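PDB 3LQC: DNA repair protein XRCC1 from Homo sapiens, which acts as a scaffold that assembles repair complexes at DNA single-strand breaks and binds poly-ADP-ribose chains, limiting PARP1 activity. Local coordinates for residues R5-V10 with A79-Y84. Residues are numbered along the deposited sequence; the frame is centred on the assembly and turned at random.
With CO3 (carbonate ion), chain D.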
loop_
_atom_site.group_PDB
_atom_site.type_symbol
_atom_site.label_atom_id
_atom_site.label_comp_id
_atom_site.label_asym_id
_atom_site.label_seq_id
_atom_site.Cartn_x
_atom_site.Cartn_y
_atom_site.Cartn_z
ATOM N N ARG A 5 -19.175 -20.489 -6.382
ATOM C CA ARG A 5 -18.792 -21.610 -5.528
ATOM C C ARG A 5 -18.109 -21.150 -4.238
ATOM O O ARG A 5 -17.926 -21.939 -3.315
ATOM C CB ARG A 5 -17.892 -22.582 -6.287
ATOM C CG ARG A 5 -16.533 -22.019 -6.604
ATOM C CD ARG A 5 -15.579 -23.095 -7.092
ATOM N NE ARG A 5 -14.206 -22.614 -7.001
ATOM C CZ ARG A 5 -13.353 -22.955 -6.041
ATOM N NH1 ARG A 5 -13.714 -23.808 -5.086
ATOM N NH2 ARG A 5 -12.129 -22.441 -6.041
ATOM N N LEU A 6 -17.742 -19.871 -4.185
ATOM C CA LEU A 6 -17.131 -19.289 -2.994
ATOM C C LEU A 6 -18.096 -18.346 -2.293
ATOM O O LEU A 6 -17.725 -17.631 -1.367
ATOM C CB LEU A 6 -15.851 -18.544 -3.369
ATOM C CG LEU A 6 -14.801 -19.510 -3.909
ATOM C CD1 LEU A 6 -13.520 -18.799 -4.283
ATOM C CD2 LEU A 6 -14.565 -20.588 -2.849
ATOM N N ARG A 7 -19.344 -18.363 -2.735
ATOM C CA ARG A 7 -20.333 -17.415 -2.258
ATOM C C ARG A 7 -21.490 -18.129 -1.571
ATOM O O ARG A 7 -22.124 -18.992 -2.158
ATOM C CB ARG A 7 -20.840 -16.607 -3.444
ATOM C CG ARG A 7 -21.925 -15.627 -3.128
ATOM C CD ARG A 7 -22.471 -15.056 -4.427
ATOM N NE ARG A 7 -21.401 -14.670 -5.339
ATOM C CZ ARG A 7 -21.443 -14.851 -6.653
ATOM N NH1 ARG A 7 -22.500 -15.427 -7.214
ATOM N NH2 ARG A 7 -20.420 -14.476 -7.408
ATOM N N HIS A 8 -21.752 -17.768 -0.323
ATOM C CA HIS A 8 -22.913 -18.269 0.396
ATOM C C HIS A 8 -24.032 -17.236 0.362
ATOM O O HIS A 8 -23.954 -16.199 1.021
ATOM C CB HIS A 8 -22.545 -18.591 1.843
ATOM C CG HIS A 8 -23.524 -19.491 2.531
ATOM N ND1 HIS A 8 -24.219 -19.110 3.658
ATOM C CD2 HIS A 8 -23.916 -20.758 2.258
ATOM C CE1 HIS A 8 -24.997 -20.104 4.050
ATOM N NE2 HIS A 8 -24.833 -21.115 3.218
ATOM N N VAL A 9 -25.067 -17.528 -0.420
ATOM C CA VAL A 9 -26.202 -16.631 -0.580
ATOM C C VAL A 9 -27.323 -17.002 0.393
ATOM O O VAL A 9 -27.676 -18.175 0.529
ATOM C CB VAL A 9 -26.727 -16.677 -2.035
ATOM C CG1 VAL A 9 -27.782 -15.610 -2.273
ATOM C CG2 VAL A 9 -25.568 -16.497 -3.012
ATOM N N VAL A 10 -27.870 -16.012 1.087
ATOM C CA VAL A 10 -29.036 -16.261 1.923
ATOM C C VAL A 10 -30.079 -15.163 1.818
ATOM O O VAL A 10 -29.761 -14.003 1.533
ATOM C CB VAL A 10 -28.682 -16.449 3.418
ATOM C CG1 VAL A 10 -27.580 -17.480 3.582
ATOM C CG2 VAL A 10 -28.307 -15.123 4.056
ATOM N N ALA A 79 -28.702 -8.534 -11.405
ATOM C CA ALA A 79 -27.461 -8.094 -10.795
ATOM C C ALA A 79 -26.393 -9.174 -10.856
ATOM O O ALA A 79 -26.350 -10.064 -10.010
ATOM C CB ALA A 79 -27.704 -7.674 -9.355
ATOM N N GLY A 80 -25.523 -9.083 -11.858
ATOM C CA GLY A 80 -24.363 -9.944 -11.922
ATOM C C GLY A 80 -23.261 -9.418 -11.026
ATOM O O GLY A 80 -23.406 -8.379 -10.382
ATOM N N GLU A 81 -22.152 -10.145 -10.995
ATOM C CA GLU A 81 -21.019 -9.798 -10.154
ATOM C C GLU A 81 -20.526 -8.375 -10.408
ATOM O O GLU A 81 -20.232 -7.632 -9.472
ATOM C CB GLU A 81 -19.897 -10.808 -10.383
ATOM C CG GLU A 81 -20.160 -12.139 -9.705
ATOM C CD GLU A 81 -19.600 -13.328 -10.471
ATOM O OE1 GLU A 81 -18.684 -13.129 -11.310
ATOM O OE2 GLU A 81 -20.087 -14.462 -10.227
ATOM N N GLN A 82 -20.460 -7.992 -11.675
ATOM C CA GLN A 82 -19.912 -6.690 -12.039
ATOM C C GLN A 82 -20.830 -5.531 -11.682
ATOM O O GLN A 82 -20.384 -4.396 -11.588
ATOM C CB GLN A 82 -19.568 -6.641 -13.526
ATOM C CG GLN A 82 -18.539 -7.666 -13.960
ATOM C CD GLN A 82 -18.012 -7.392 -15.362
ATOM O OE1 GLN A 82 -17.360 -6.374 -15.606
ATOM N NE2 GLN A 82 -18.295 -8.302 -16.291
ATOM N N ASP A 83 -22.112 -5.814 -11.478
ATOM C CA ASP A 83 -23.072 -4.765 -11.154
ATOM C C ASP A 83 -23.028 -4.399 -9.669
ATOM O O ASP A 83 -23.718 -3.488 -9.233
ATOM C CB ASP A 83 -24.492 -5.181 -11.556
ATOM C CG ASP A 83 -24.626 -5.467 -13.041
ATOM O OD1 ASP A 83 -24.212 -4.611 -13.853
ATOM O OD2 ASP A 83 -25.152 -6.549 -13.402
ATOM N N TYR A 84 -22.233 -5.114 -8.881
ATOM C CA TYR A 84 -22.081 -4.726 -7.484
ATOM C C TYR A 84 -21.225 -3.483 -7.365
ATOM O O TYR A 84 -20.232 -3.313 -8.070
ATOM C CB TYR A 84 -21.517 -5.860 -6.623
ATOM C CG TYR A 84 -22.577 -6.838 -6.189
ATOM C CD1 TYR A 84 -23.029 -7.824 -7.054
ATOM C CD2 TYR A 84 -23.143 -6.764 -4.923
ATOM C CE1 TYR A 84 -24.006 -8.710 -6.672
ATOM C CE2 TYR A 84 -24.125 -7.659 -4.522
ATOM C CZ TYR A 84 -24.554 -8.627 -5.404
ATOM O OH TYR A 84 -25.532 -9.522 -5.035
HETATM C C CO3 D . -18.145 -13.170 -5.259
HETATM O O1 CO3 D . -18.940 -13.452 -4.269
HETATM O O2 CO3 D . -18.645 -12.707 -6.369
#
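Arg-7 NH2 is gripped by two acceptors, Glu-81 OE2 at 2.8 Å and O2 of a bound carbonate at 2.7 Å. The contact lies on the surface of the XRCC1 N-terminal domain. It joins strand 7-12, outermost within this chain in a five-stranded mixed sheet, to the loop between strands 67-73 and 85-92. The Arg-7 to Glu-81 pair is a salt bridge, and it is the one direct polar bond between the two segments; the backbones stay apart, with 11.0 Å between Arg-7 CA and Glu-81 CA. Arg-7 starts with CG anti to its backbone N (chi1 177°), then bends at chi3, which brings its guanidinium edge to the carbonate. Glu-81 OE2 lies almost in the guanidinium plane, yet NH2 meets that oxygen from above the carboxylate plane. The two planes are 60° apart. Ser-44 and Lys-129 also bond the carbonate, which probably came from the crystallisation liquor. Lys-129 touches both Arg-7 and Glu-81, and its positive charge would probably help balance the anions here. Within 79-84, Gly-80 N bonds Asp-83 OD2 at 3.0 Å and Asp-83 N returns to Gly-80 O. On the strand side, Arg-7 NE completes the two-pronged hold on carbonate with a nearly straight 2.9 Å bond to O1.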